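Peptidyl-tRNA hydrolase (Sulfolobus solfataricus, PDB 1XTY) catalyses the hydrolysis of peptidyl-tRNA to free tRNA and an N-acyl amino acid or peptide, and may act on peptidyl-tRNAs that drop off the ribosome during protein synthesis. Local coordinates at residues L40-W45 / N78-I83; E66-A71 / G95-L100; K72-M77 / D111-D116. All blocks are in the same frame, centred on the assembly; numbering follows the deposited sequence.

Overall arrangement
Following the chain from its N terminus, strand 2-9 and helix 16-35 lead into helix 40-51, whose start, 40-45, is met by 78-83, closing the first loop (contact 1). Strand 56-61 and helix 64-76 come next, and that helix opens two further contacts: 66-71 is met by 95-100, closing a second loop (contact 2), and 72-77 by 111-116, closing a third (contact 3). Each pair of contacts crosses along the chain, since their segments alternate. Contact 2 sets helix 64-76 on the mixed sheet, contact 3 sets it beside helix 107-114, and contact 1 joins helix 40-51 to the approach of strand 81-85. Leu79 touches Ile113, and Ile83 touches Leu100, so the three are continuous.

Contact 1. Residues L40-W45 / N78-I83; sequences LRWKEW and NLPFSI
Pro80 lays its ring on the indole of Trp42, with CG 3.5 Å from the centroid of the five-membered ring and only 11° off its normal, a CH-pi contact over the face. Proline suits the place because its compact, rigid ring presents CG, a C-H donor of modest polarity, to the electron-rich face. Beside this pair, Trp45, one helical turn further on, brings CZ3 within 3.7 Å of Leu79 CD2; the two side chains cross at about a right angle, and the edge of the ring faces Pro80 CD at 4.4 Å. On one face of the Trp45 ring lies Arg41 CG of its own helix. The contact joins the start of helix 40-51 to the turn between helix 64-76 and strand 81-85, outermost in the sheet of this chain. Helix 64-76 ends in a Schellman motif: Asn78, with positive phi, is its C-prime residue, Leu79 N bonds back to Ala74 O and Asn78 N to Glu75 O. Ile34 of helix 16-35 packs against both Trp42 and Pro80, while Leu109 of helix 107-114 touches Trp45 and Leu79. At the polar edge, Trp42 NE1 donates to Asn78 O over 2.9 Å, with an N-H...O angle of 151°. The acceptor lies almost in the indole plane, whereas the donor is tilted 32° from the carbonyl plane, and this bond would restrict rotation of the indole on which Pro80 packs.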
ATOM      1  N   LEU A  40     -11.448  18.195   8.096  1.00 22.12           N
ATOM      2  CA  LEU A  40     -10.449  19.107   7.548  1.00 22.97           C
ATOM      3  C   LEU A  40      -9.036  18.852   8.038  1.00 21.26           C
ATOM      4  O   LEU A  40      -8.084  18.925   7.267  1.00 21.55           O
ATOM      5  CB  LEU A  40     -10.850  20.554   7.847  1.00 25.87           C
ATOM      6  CG  LEU A  40     -12.119  21.019   7.128  1.00 28.83           C
ATOM      7  CD1 LEU A  40     -12.472  22.433   7.564  1.00 30.60           C
ATOM      8  CD2 LEU A  40     -11.901  20.959   5.624  1.00 30.52           C
ATOM      9  N   ARG A  41      -8.894  18.558   9.323  1.00 21.20           N
ATOM     10  CA  ARG A  41      -7.571  18.292   9.866  1.00 21.35           C
ATOM     11  C   ARG A  41      -6.944  17.086   9.165  1.00 19.02           C
ATOM     12  O   ARG A  41      -5.792  17.138   8.743  1.00 16.70           O
ATOM     13  CB  ARG A  41      -7.651  18.047  11.375  1.00 22.99           C
ATOM     14  CG  ARG A  41      -6.312  17.730  12.019  1.00 29.63           C
ATOM     15  CD  ARG A  41      -5.390  18.934  12.057  1.00 34.91           C
ATOM     16  NE  ARG A  41      -5.800  19.899  13.071  1.00 41.26           N
ATOM     17  CZ  ARG A  41      -5.121  21.001  13.367  1.00 43.69           C
ATOM     18  NH1 ARG A  41      -3.996  21.280  12.720  1.00 45.39           N
ATOM     19  NH2 ARG A  41      -5.562  21.818  14.315  1.00 45.71           N
ATOM     20  N   TRP A  42      -7.705  16.003   9.039  1.00 17.58           N
ATOM     21  CA  TRP A  42      -7.197  14.797   8.384  1.00 17.16           C
ATOM     22  C   TRP A  42      -6.770  15.076   6.942  1.00 18.14           C
ATOM     23  O   TRP A  42      -5.733  14.588   6.488  1.00 16.41           O
ATOM     24  CB  TRP A  42      -8.262  13.700   8.371  1.00 17.37           C
ATOM     25  CG  TRP A  42      -8.606  13.131   9.713  1.00 17.76           C
ATOM     26  CD1 TRP A  42      -8.114  13.517  10.927  1.00 18.71           C
ATOM     27  CD2 TRP A  42      -9.518  12.060   9.971  1.00 19.32           C
ATOM     28  NE1 TRP A  42      -8.665  12.751  11.926  1.00 19.80           N
ATOM     29  CE2 TRP A  42      -9.529  11.847  11.367  1.00 20.22           C
ATOM     30  CE3 TRP A  42     -10.328  11.254   9.157  1.00 20.37           C
ATOM     31  CZ2 TRP A  42     -10.321  10.863  11.969  1.00 21.26           C
ATOM     32  CZ3 TRP A  42     -11.116  10.274   9.755  1.00 19.94           C
ATOM     33  CH2 TRP A  42     -11.105  10.089  11.148  1.00 22.37           C
ATOM     34  N   LYS A  43      -7.577  15.852   6.224  1.00 17.59           N
ATOM     35  CA  LYS A  43      -7.276  16.175   4.833  1.00 18.79           C
ATOM     36  C   LYS A  43      -6.009  17.011   4.713  1.00 19.79           C
ATOM     37  O   LYS A  43      -5.240  16.858   3.759  1.00 19.74           O
ATOM     38  CB  LYS A  43      -8.464  16.895   4.187  1.00 18.34           C
ATOM     39  CG  LYS A  43      -9.653  15.976   3.947  1.00 18.23           C
ATOM     40  CD  LYS A  43     -10.813  16.705   3.293  1.00 23.68           C
ATOM     41  CE  LYS A  43     -11.971  15.752   3.050  1.00 26.13           C
ATOM     42  NZ  LYS A  43     -13.181  16.459   2.539  1.00 28.41           N
ATOM     43  N   GLU A  44      -5.784  17.892   5.683  1.00 20.40           N
ATOM     44  CA  GLU A  44      -4.585  18.717   5.675  1.00 20.40           C
ATOM     45  C   GLU A  44      -3.372  17.812   5.873  1.00 18.51           C
ATOM     46  O   GLU A  44      -2.376  17.934   5.158  1.00 16.89           O
ATOM     47  CB  GLU A  44      -4.647  19.764   6.793  1.00 24.72           C
ATOM     48  CG  GLU A  44      -5.806  20.740   6.655  1.00 30.79           C
ATOM     49  CD  GLU A  44      -5.892  21.726   7.805  1.00 32.58           C
ATOM     50  OE1 GLU A  44      -5.924  21.282   8.974  1.00 35.02           O
ATOM     51  OE2 GLU A  44      -5.934  22.946   7.541  1.00 35.34           O
ATOM     52  N   TRP A  45      -3.459  16.898   6.837  1.00 14.50           N
ATOM     53  CA  TRP A  45      -2.353  15.979   7.088  1.00 14.87           C
ATOM     54  C   TRP A  45      -2.087  15.101   5.865  1.00 13.50           C
ATOM     55  O   TRP A  45      -0.936  14.811   5.548  1.00 12.57           O
ATOM     56  CB  TRP A  45      -2.643  15.067   8.284  1.00 14.00           C
ATOM     57  CG  TRP A  45      -2.680  15.762   9.614  1.00 17.25           C
ATOM     58  CD1 TRP A  45      -2.053  16.930   9.956  1.00 16.41           C
ATOM     59  CD2 TRP A  45      -3.336  15.298  10.798  1.00 15.88           C
ATOM     60  NE1 TRP A  45      -2.282  17.219  11.283  1.00 14.24           N
ATOM     61  CE2 TRP A  45      -3.065  16.234  11.822  1.00 15.93           C
ATOM     62  CE3 TRP A  45      -4.125  14.178  11.093  1.00 17.88           C
ATOM     63  CZ2 TRP A  45      -3.559  16.084  13.123  1.00 17.12           C
ATOM     64  CZ3 TRP A  45      -4.617  14.028  12.388  1.00 18.32           C
ATOM     65  CH2 TRP A  45      -4.329  14.981  13.387  1.00 18.54           C
ATOM     66  N   ASN A  78      -8.886  10.675  17.980  1.00 23.13           N
ATOM     67  CA  ASN A  78      -9.466  11.102  16.716  1.00 22.95           C
ATOM     68  C   ASN A  78      -8.496  11.126  15.541  1.00 21.15           C
ATOM     69  O   ASN A  78      -8.449  12.094  14.786  1.00 22.12           O
ATOM     70  CB  ASN A  78     -10.113  12.478  16.890  1.00 26.18           C
ATOM     71  CG  ASN A  78     -11.246  12.460  17.903  1.00 29.82           C
ATOM     72  OD1 ASN A  78     -12.236  11.743  17.736  1.00 30.92           O
ATOM     73  ND2 ASN A  78     -11.106  13.250  18.962  1.00 31.68           N
ATOM     74  N   LEU A  79      -7.727  10.055  15.395  1.00 20.57           N
ATOM     75  CA  LEU A  79      -6.782   9.921  14.292  1.00 19.39           C
ATOM     76  C   LEU A  79      -7.370   8.909  13.315  1.00 19.38           C
ATOM     77  O   LEU A  79      -8.159   8.046  13.709  1.00 18.46           O
ATOM     78  CB  LEU A  79      -5.433   9.394  14.788  1.00 19.73           C
ATOM     79  CG  LEU A  79      -4.637  10.236  15.791  1.00 23.26           C
ATOM     80  CD1 LEU A  79      -3.310   9.544  16.084  1.00 23.23           C
ATOM     81  CD2 LEU A  79      -4.393  11.625  15.221  1.00 21.86           C
ATOM     82  N   PRO A  80      -7.002   9.005  12.028  1.00 17.55           N
ATOM     83  CA  PRO A  80      -7.525   8.060  11.038  1.00 15.42           C
ATOM     84  C   PRO A  80      -6.913   6.693  11.308  1.00 14.15           C
ATOM     85  O   PRO A  80      -5.726   6.599  11.630  1.00 13.37           O
ATOM     86  CB  PRO A  80      -7.025   8.627   9.702  1.00 16.57           C
ATOM     87  CG  PRO A  80      -6.651  10.053  10.005  1.00 17.44           C
ATOM     88  CD  PRO A  80      -6.105   9.988  11.398  1.00 17.74           C
ATOM     89  N   PHE A  81      -7.707   5.634  11.186  1.00 13.19           N
ATOM     90  CA  PHE A  81      -7.178   4.294  11.392  1.00 13.05           C
ATOM     91  C   PHE A  81      -7.945   3.283  10.551  1.00 11.83           C
ATOM     92  O   PHE A  81      -9.088   3.523  10.171  1.00 13.13           O
ATOM     93  CB  PHE A  81      -7.222   3.911  12.881  1.00 14.20           C
ATOM     94  CG  PHE A  81      -8.601   3.624  13.411  1.00 15.32           C
ATOM     95  CD1 PHE A  81      -9.157   2.350  13.296  1.00 15.93           C
ATOM     96  CD2 PHE A  81      -9.341   4.622  14.035  1.00 18.00           C
ATOM     97  CE1 PHE A  81     -10.433   2.077  13.800  1.00 16.40           C
ATOM     98  CE2 PHE A  81     -10.618   4.359  14.542  1.00 20.48           C
ATOM     99  CZ  PHE A  81     -11.162   3.086  14.423  1.00 17.93           C
ATOM    100  N   SER A  82      -7.302   2.166  10.236  1.00 12.18           N
ATOM    101  CA  SER A  82      -7.950   1.126   9.450  1.00 12.97           C
ATOM    102  C   SER A  82      -7.576  -0.244   9.980  1.00 14.30           C
ATOM    103  O   SER A  82      -6.399  -0.530  10.186  1.00 11.26           O
ATOM    104  CB  SER A  82      -7.542   1.227   7.976  1.00 14.85           C
ATOM    105  OG  SER A  82      -6.134   1.108   7.824  1.00 19.05           O
ATOM    106  N   ILE A  83      -8.581  -1.081  10.216  1.00 12.90           N
ATOM    107  CA  ILE A  83      -8.334  -2.435  10.699  1.00 13.01           C
ATOM    108  C   ILE A  83      -8.583  -3.343   9.505  1.00 12.05           C
ATOM    109  O   ILE A  83      -9.706  -3.433   8.997  1.00 12.29           O
ATOM    110  CB  ILE A  83      -9.279  -2.817  11.855  1.00 13.08           C
ATOM    111  CG1 ILE A  83      -9.053  -1.872  13.041  1.00 17.20           C
ATOM    112  CG2 ILE A  83      -9.016  -4.261  12.285  1.00 15.28           C
ATOM    113  CD1 ILE A  83     -10.019  -2.085  14.198  1.00 16.96           C
TER

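Contact 2. Residues E66-A71 / G95-L100; sequences EIISRA and GTITCL
With CG anti to the backbone N (chi1 171°), Leu100 extends its branched end from the strand to the helix, while Ile67 sets CG2 anti to its own N and CG1 anti to the carbonyl carbon, a branch whose CD1 reaches the strand backbone, 3.9 Å from Cys99 CA. The two side chains slide past each other in opposite directions, Ile67 CG2 lying 4.0 Å from Leu100 CB. Both methyls of Leu100 reach Ala71: CD1 rests 3.8 Å from Ala71 CB, while CD2 lies against the helix backbone, 3.6 Å from Ile67 O. A small alanine lets the leucine in this close. Here helix 64-76 lies on one face of the mixed sheet, its segment running at 39° to strand 97-100 with the axes 8.9 Å apart; bulky aliphatic side chains fill such a layer without bringing in polar groups that need partners. Ile83 of the neighbouring strand 81-85 touches Ile97 and Leu100 and so continues it. Toward the rim the packing thins, with Ile68 CD1 and Ile97 CD1 4.4 Å apart. Arg70 lends CB to Leu100 CD2, but its guanidinium leads away from the strand, where NH1 donates to Glu66 O at 2.7 Å and NH2 forms a long, weak ion pair with Asp116.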
ATOM      1  N   GLU A  66      -2.716  -6.452  21.125  1.00 22.33           N
ATOM      2  CA  GLU A  66      -1.871  -5.276  21.019  1.00 23.59           C
ATOM      3  C   GLU A  66      -2.328  -4.375  19.875  1.00 22.65           C
ATOM      4  O   GLU A  66      -2.097  -3.167  19.896  1.00 24.65           O
ATOM      5  CB  GLU A  66      -0.415  -5.706  20.852  1.00 26.02           C
ATOM      6  CG  GLU A  66       0.051  -6.533  22.044  1.00 31.88           C
ATOM      7  CD  GLU A  66       1.494  -6.964  21.953  1.00 35.04           C
ATOM      8  OE1 GLU A  66       1.863  -7.600  20.944  1.00 35.86           O
ATOM      9  OE2 GLU A  66       2.256  -6.672  22.902  1.00 38.83           O
ATOM     10  N   ILE A  67      -2.992  -4.957  18.885  1.00 20.21           N
ATOM     11  CA  ILE A  67      -3.498  -4.167  17.772  1.00 18.87           C
ATOM     12  C   ILE A  67      -4.773  -3.450  18.210  1.00 17.28           C
ATOM     13  O   ILE A  67      -4.966  -2.275  17.909  1.00 15.81           O
ATOM     14  CB  ILE A  67      -3.765  -5.054  16.526  1.00 20.19           C
ATOM     15  CG1 ILE A  67      -2.459  -5.201  15.731  1.00 22.82           C
ATOM     16  CG2 ILE A  67      -4.883  -4.461  15.667  1.00 19.80           C
ATOM     17  CD1 ILE A  67      -2.609  -5.831  14.370  1.00 24.33           C
ATOM     18  N   ILE A  68      -5.636  -4.153  18.939  1.00 17.09           N
ATOM     19  CA  ILE A  68      -6.883  -3.561  19.416  1.00 16.28           C
ATOM     20  C   ILE A  68      -6.557  -2.415  20.370  1.00 15.69           C
ATOM     21  O   ILE A  68      -7.199  -1.363  20.353  1.00 13.35           O
ATOM     22  CB  ILE A  68      -7.750  -4.606  20.164  1.00 17.27           C
ATOM     23  CG1 ILE A  68      -8.075  -5.781  19.238  1.00 18.53           C
ATOM     24  CG2 ILE A  68      -9.025  -3.948  20.692  1.00 16.21           C
ATOM     25  CD1 ILE A  68      -8.883  -5.407  18.009  1.00 21.09           C
ATOM     26  N   SER A  69      -5.553  -2.633  21.209  1.00 16.62           N
ATOM     27  CA  SER A  69      -5.135  -1.625  22.169  1.00 18.54           C
ATOM     28  C   SER A  69      -4.753  -0.331  21.461  1.00 18.42           C
ATOM     29  O   SER A  69      -5.151   0.755  21.874  1.00 19.46           O
ATOM     30  CB  SER A  69      -3.942  -2.136  22.978  1.00 20.35           C
ATOM     31  OG  SER A  69      -3.409  -1.106  23.791  1.00 27.46           O
ATOM     32  N   ARG A  70      -3.989  -0.452  20.381  1.00 19.05           N
ATOM     33  CA  ARG A  70      -3.548   0.721  19.645  1.00 18.21           C
ATOM     34  C   ARG A  70      -4.629   1.350  18.776  1.00 17.17           C
ATOM     35  O   ARG A  70      -4.608   2.555  18.534  1.00 17.44           O
ATOM     36  CB  ARG A  70      -2.299   0.371  18.839  1.00 21.45           C
ATOM     37  CG  ARG A  70      -1.139   0.036  19.770  1.00 25.76           C
ATOM     38  CD  ARG A  70       0.155  -0.278  19.057  1.00 30.04           C
ATOM     39  NE  ARG A  70       1.235  -0.499  20.019  1.00 34.63           N
ATOM     40  CZ  ARG A  70       1.237  -1.463  20.936  1.00 36.57           C
ATOM     41  NH1 ARG A  70       0.218  -2.308  21.023  1.00 38.24           N
ATOM     42  NH2 ARG A  70       2.257  -1.577  21.776  1.00 39.61           N
ATOM     43  N   ALA A  71      -5.587   0.548  18.321  1.00 14.84           N
ATOM     44  CA  ALA A  71      -6.679   1.089  17.522  1.00 14.70           C
ATOM     45  C   ALA A  71      -7.547   1.956  18.440  1.00 13.53           C
ATOM     46  O   ALA A  71      -8.038   3.006  18.041  1.00 13.87           O
ATOM     47  CB  ALA A  71      -7.514  -0.046  16.916  1.00 13.16           C
ATOM     48  N   GLY A  95     -11.608 -12.902   7.602  1.00 22.37           N
ATOM     49  CA  GLY A  95     -12.023 -12.208   8.805  1.00 20.19           C
ATOM     50  C   GLY A  95     -10.887 -12.025   9.791  1.00 18.94           C
ATOM     51  O   GLY A  95     -11.002 -11.253  10.742  1.00 18.66           O
ATOM     52  N   THR A  96      -9.784 -12.734   9.566  1.00 17.43           N
ATOM     53  CA  THR A  96      -8.619 -12.642  10.441  1.00 17.46           C
ATOM     54  C   THR A  96      -7.978 -11.258  10.324  1.00 16.63           C
ATOM     55  O   THR A  96      -7.598 -10.834   9.232  1.00 16.61           O
ATOM     56  CB  THR A  96      -7.554 -13.700  10.061  1.00 20.17           C
ATOM     57  OG1 THR A  96      -8.133 -15.012  10.128  1.00 21.70           O
ATOM     58  CG2 THR A  96      -6.366 -13.626  11.002  1.00 20.12           C
ATOM     59  N   ILE A  97      -7.862 -10.554  11.446  1.00 15.16           N
ATOM     60  CA  ILE A  97      -7.248  -9.230  11.445  1.00 14.28           C
ATOM     61  C   ILE A  97      -5.743  -9.405  11.218  1.00 15.50           C
ATOM     62  O   ILE A  97      -5.075 -10.124  11.959  1.00 15.08           O
ATOM     63  CB  ILE A  97      -7.513  -8.500  12.782  1.00 15.06           C
ATOM     64  CG1 ILE A  97      -9.009  -8.183  12.900  1.00 16.44           C
ATOM     65  CG2 ILE A  97      -6.678  -7.222  12.868  1.00 15.24           C
ATOM     66  CD1 ILE A  97      -9.400  -7.462  14.182  1.00 17.40           C
ATOM     67  N   THR A  98      -5.218  -8.748  10.188  1.00 13.52           N
ATOM     68  CA  THR A  98      -3.803  -8.869   9.844  1.00 14.02           C
ATOM     69  C   THR A  98      -2.949  -7.657  10.197  1.00 15.57           C
ATOM     70  O   THR A  98      -1.755  -7.796  10.487  1.00 17.09           O
ATOM     71  CB  THR A  98      -3.624  -9.136   8.334  1.00 14.53           C
ATOM     72  OG1 THR A  98      -4.179  -8.046   7.592  1.00 16.90           O
ATOM     73  CG2 THR A  98      -4.318 -10.431   7.925  1.00 13.41           C
ATOM     74  N   CYS A  99      -3.538  -6.466  10.156  1.00 13.63           N
ATOM     75  CA  CYS A  99      -2.776  -5.268  10.472  1.00 14.23           C
ATOM     76  C   CYS A  99      -3.655  -4.059  10.746  1.00 14.20           C
ATOM     77  O   CYS A  99      -4.868  -4.077  10.503  1.00 12.60           O
ATOM     78  CB  CYS A  99      -1.792  -4.947   9.339  1.00 16.87           C
ATOM     79  SG  CYS A  99      -2.557  -4.566   7.745  1.00 17.41           S
ATOM     80  N   LEU A 100      -3.013  -3.012  11.253  1.00 12.43           N
ATOM     81  CA  LEU A 100      -3.670  -1.763  11.609  1.00 13.59           C
ATOM     82  C   LEU A 100      -2.927  -0.574  11.004  1.00 13.02           C
ATOM     83  O   LEU A 100      -1.715  -0.436  11.178  1.00 13.95           O
ATOM     84  CB  LEU A 100      -3.684  -1.609  13.138  1.00 12.37           C
ATOM     85  CG  LEU A 100      -4.133  -0.265  13.718  1.00 13.44           C
ATOM     86  CD1 LEU A 100      -5.649  -0.118  13.573  1.00 15.22           C
ATOM     87  CD2 LEU A 100      -3.744  -0.183  15.192  1.00 14.95           C
TER

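Contact 3. Residues K72-M77 / D111-D116; sequences KKAETM and DSITGD
Lys73 and Ser112 meet without a hydrogen bond: the lysine chain, bent at chi2 (144°), carries CE to 3.3 Å from Ser112 O, while NZ stays 3.9 Å away from that same oxygen. The lysine therefore contributes mainly its methylene groups, a fitting use of a long side chain whose charged end can remain at the surface. Lower on the same chain, Lys73 CB lies 4.1 Å from Ile113 CG2, the two side chains sliding past each other in opposite directions. Ile113 and Ala74 are the buried apolar pair. The CG1 branch of Ile113 is anti to the carbonyl carbon (chi1 -55°), which, with an extended chi2, carries CD1 to 3.8 Å from Ala74 CA; alanine has too small a side chain to hold the isoleucine off the helix backbone. The flexible thioether end of Met77 lies near the Ser112 hydroxyl, though its methyl is modelled too close to Ile113 and its exact place is doubtful. That hydroxyl is hydrogen-bonded to Leu109 O in its own helix. Ile102 of strand 97-106 touches Ile113 from the sheet, and Phe81 of strand 81-85 touches Ala74. Helix 64-76, at its C-terminal end, and helix 107-114 thus pack side by side on one face of the mixed sheet, in the alpha/beta fold of the PTH2 family.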
ATOM      1  N   LYS A  72      -7.721   1.515  19.682  1.00 14.28           N
ATOM      2  CA  LYS A  72      -8.526   2.266  20.639  1.00 14.79           C
ATOM      3  C   LYS A  72      -7.840   3.601  20.944  1.00 14.89           C
ATOM      4  O   LYS A  72      -8.489   4.635  21.078  1.00 13.52           O
ATOM      5  CB  LYS A  72      -8.698   1.443  21.917  1.00 15.86           C
ATOM      6  CG  LYS A  72      -9.689   2.007  22.930  1.00 20.14           C
ATOM      7  CD  LYS A  72      -9.087   3.109  23.772  1.00 23.94           C
ATOM      8  CE  LYS A  72     -10.025   3.506  24.901  1.00 26.09           C
ATOM      9  NZ  LYS A  72     -11.374   3.886  24.397  1.00 28.63           N
ATOM     10  N   LYS A  73      -6.517   3.567  21.030  1.00 16.77           N
ATOM     11  CA  LYS A  73      -5.739   4.766  21.304  1.00 19.79           C
ATOM     12  C   LYS A  73      -5.935   5.755  20.155  1.00 18.85           C
ATOM     13  O   LYS A  73      -6.225   6.929  20.371  1.00 17.64           O
ATOM     14  CB  LYS A  73      -4.266   4.388  21.447  1.00 22.12           C
ATOM     15  CG  LYS A  73      -3.469   5.279  22.378  1.00 30.16           C
ATOM     16  CD  LYS A  73      -2.437   4.445  23.128  1.00 33.26           C
ATOM     17  CE  LYS A  73      -1.618   5.287  24.093  1.00 38.17           C
ATOM     18  NZ  LYS A  73      -0.736   4.429  24.941  1.00 40.44           N
ATOM     19  N   ALA A  74      -5.791   5.262  18.927  1.00 19.57           N
ATOM     20  CA  ALA A  74      -5.957   6.098  17.741  1.00 17.58           C
ATOM     21  C   ALA A  74      -7.355   6.707  17.686  1.00 19.38           C
ATOM     22  O   ALA A  74      -7.522   7.892  17.397  1.00 18.25           O
ATOM     23  CB  ALA A  74      -5.701   5.265  16.486  1.00 18.67           C
ATOM     24  N   GLU A  75      -8.358   5.882  17.966  1.00 18.82           N
ATOM     25  CA  GLU A  75      -9.751   6.309  17.948  1.00 20.63           C
ATOM     26  C   GLU A  75     -10.052   7.406  18.971  1.00 21.99           C
ATOM     27  O   GLU A  75     -10.693   8.411  18.654  1.00 20.52           O
ATOM     28  CB  GLU A  75     -10.644   5.085  18.192  1.00 24.79           C
ATOM     29  CG  GLU A  75     -12.107   5.384  18.434  1.00 28.94           C
ATOM     30  CD  GLU A  75     -12.425   5.631  19.894  1.00 29.39           C
ATOM     31  OE1 GLU A  75     -12.138   4.742  20.729  1.00 31.22           O
ATOM     32  OE2 GLU A  75     -12.971   6.707  20.208  1.00 30.80           O
ATOM     33  N   THR A  76      -9.582   7.206  20.196  1.00 21.44           N
ATOM     34  CA  THR A  76      -9.803   8.168  21.267  1.00 23.90           C
ATOM     35  C   THR A  76      -9.181   9.515  20.920  1.00 24.75           C
ATOM     36  O   THR A  76      -9.720  10.562  21.266  1.00 25.23           O
ATOM     37  CB  THR A  76      -9.196   7.663  22.594  1.00 24.37           C
ATOM     38  OG1 THR A  76      -9.829   6.431  22.973  1.00 28.07           O
ATOM     39  CG2 THR A  76      -9.398   8.692  23.697  1.00 26.51           C
ATOM     40  N   MET A  77      -8.048   9.479  20.227  1.00 24.41           N
ATOM     41  CA  MET A  77      -7.350  10.701  19.842  1.00 25.82           C
ATOM     42  C   MET A  77      -7.804  11.246  18.497  1.00 25.06           C
ATOM     43  O   MET A  77      -7.192  12.163  17.943  1.00 24.94           O
ATOM     44  CB  MET A  77      -5.846  10.450  19.834  1.00 27.12           C
ATOM     45  CG  MET A  77      -5.342   9.985  21.181  1.00 32.18           C
ATOM     46  SD  MET A  77      -3.566   9.977  21.296  1.00 38.31           S
ATOM     47  CE  MET A  77      -3.211   8.541  20.425  1.00 36.21           C
ATOM     48  N   ASP A 111       3.508   8.658  17.426  1.00 30.99           N
ATOM     49  CA  ASP A 111       4.435   7.973  18.324  1.00 33.43           C
ATOM     50  C   ASP A 111       3.841   7.781  19.711  1.00 33.64           C
ATOM     51  O   ASP A 111       4.242   6.877  20.438  1.00 32.89           O
ATOM     52  CB  ASP A 111       5.758   8.737  18.449  1.00 35.96           C
ATOM     53  CG  ASP A 111       6.663   8.542  17.250  1.00 38.19           C
ATOM     54  OD1 ASP A 111       6.761   7.398  16.759  1.00 40.40           O
ATOM     55  OD2 ASP A 111       7.290   9.528  16.810  1.00 40.59           O
ATOM     56  N   SER A 112       2.892   8.634  20.087  1.00 35.14           N
ATOM     57  CA  SER A 112       2.266   8.504  21.394  1.00 36.98           C
ATOM     58  C   SER A 112       1.392   7.251  21.383  1.00 38.94           C
ATOM     59  O   SER A 112       0.666   6.975  22.343  1.00 38.64           O
ATOM     60  CB  SER A 112       1.423   9.743  21.725  1.00 37.27           C
ATOM     61  OG  SER A 112       0.302   9.866  20.868  1.00 38.51           O
ATOM     62  N   ILE A 113       1.482   6.496  20.287  1.00 40.06           N
ATOM     63  CA  ILE A 113       0.721   5.259  20.104  1.00 41.12           C
ATOM     64  C   ILE A 113       1.608   4.069  19.746  1.00 41.56           C
ATOM     65  O   ILE A 113       1.452   2.984  20.299  1.00 42.53           O
ATOM     66  CB  ILE A 113      -0.300   5.369  18.953  1.00 41.18           C
ATOM     67  CG1 ILE A 113      -1.225   6.560  19.164  1.00 40.99           C
ATOM     68  CG2 ILE A 113      -1.106   4.080  18.859  1.00 40.56           C
ATOM     69  CD1 ILE A 113      -2.222   6.750  18.036  1.00 42.01           C
ATOM     70  N   THR A 114       2.530   4.277  18.810  1.00 43.19           N
ATOM     71  CA  THR A 114       3.401   3.200  18.346  1.00 43.97           C
ATOM     72  C   THR A 114       4.902   3.441  18.496  1.00 44.92           C
ATOM     73  O   THR A 114       5.703   2.767  17.853  1.00 44.67           O
ATOM     74  CB  THR A 114       3.130   2.896  16.862  1.00 45.44           C
ATOM     75  OG1 THR A 114       3.510   4.030  16.068  1.00 45.11           O
ATOM     76  CG2 THR A 114       1.649   2.604  16.636  1.00 45.10           C
ATOM     77  N   GLY A 115       5.287   4.389  19.341  1.00 46.10           N
ATOM     78  CA  GLY A 115       6.701   4.675  19.515  1.00 47.54           C
ATOM     79  C   GLY A 115       7.526   3.575  20.168  1.00 48.39           C
ATOM     80  O   GLY A 115       8.753   3.667  20.211  1.00 49.03           O
ATOM     81  N   ASP A 116       6.867   2.529  20.657  1.00 48.74           N
ATOM     82  CA  ASP A 116       7.557   1.431  21.336  1.00 49.22           C
ATOM     83  C   ASP A 116       7.615   0.131  20.540  1.00 47.88           C
ATOM     84  O   ASP A 116       7.969  -0.915  21.087  1.00 48.60           O
ATOM     85  CB  ASP A 116       6.869   1.153  22.677  1.00 51.46           C
ATOM     86  CG  ASP A 116       5.407   0.750  22.512  1.00 53.93           C
ATOM     87  OD1 ASP A 116       4.688   1.436  21.754  1.00 55.05           O
ATOM     88  OD2 ASP A 116       4.972  -0.246  23.136  1.00 54.07           O
TER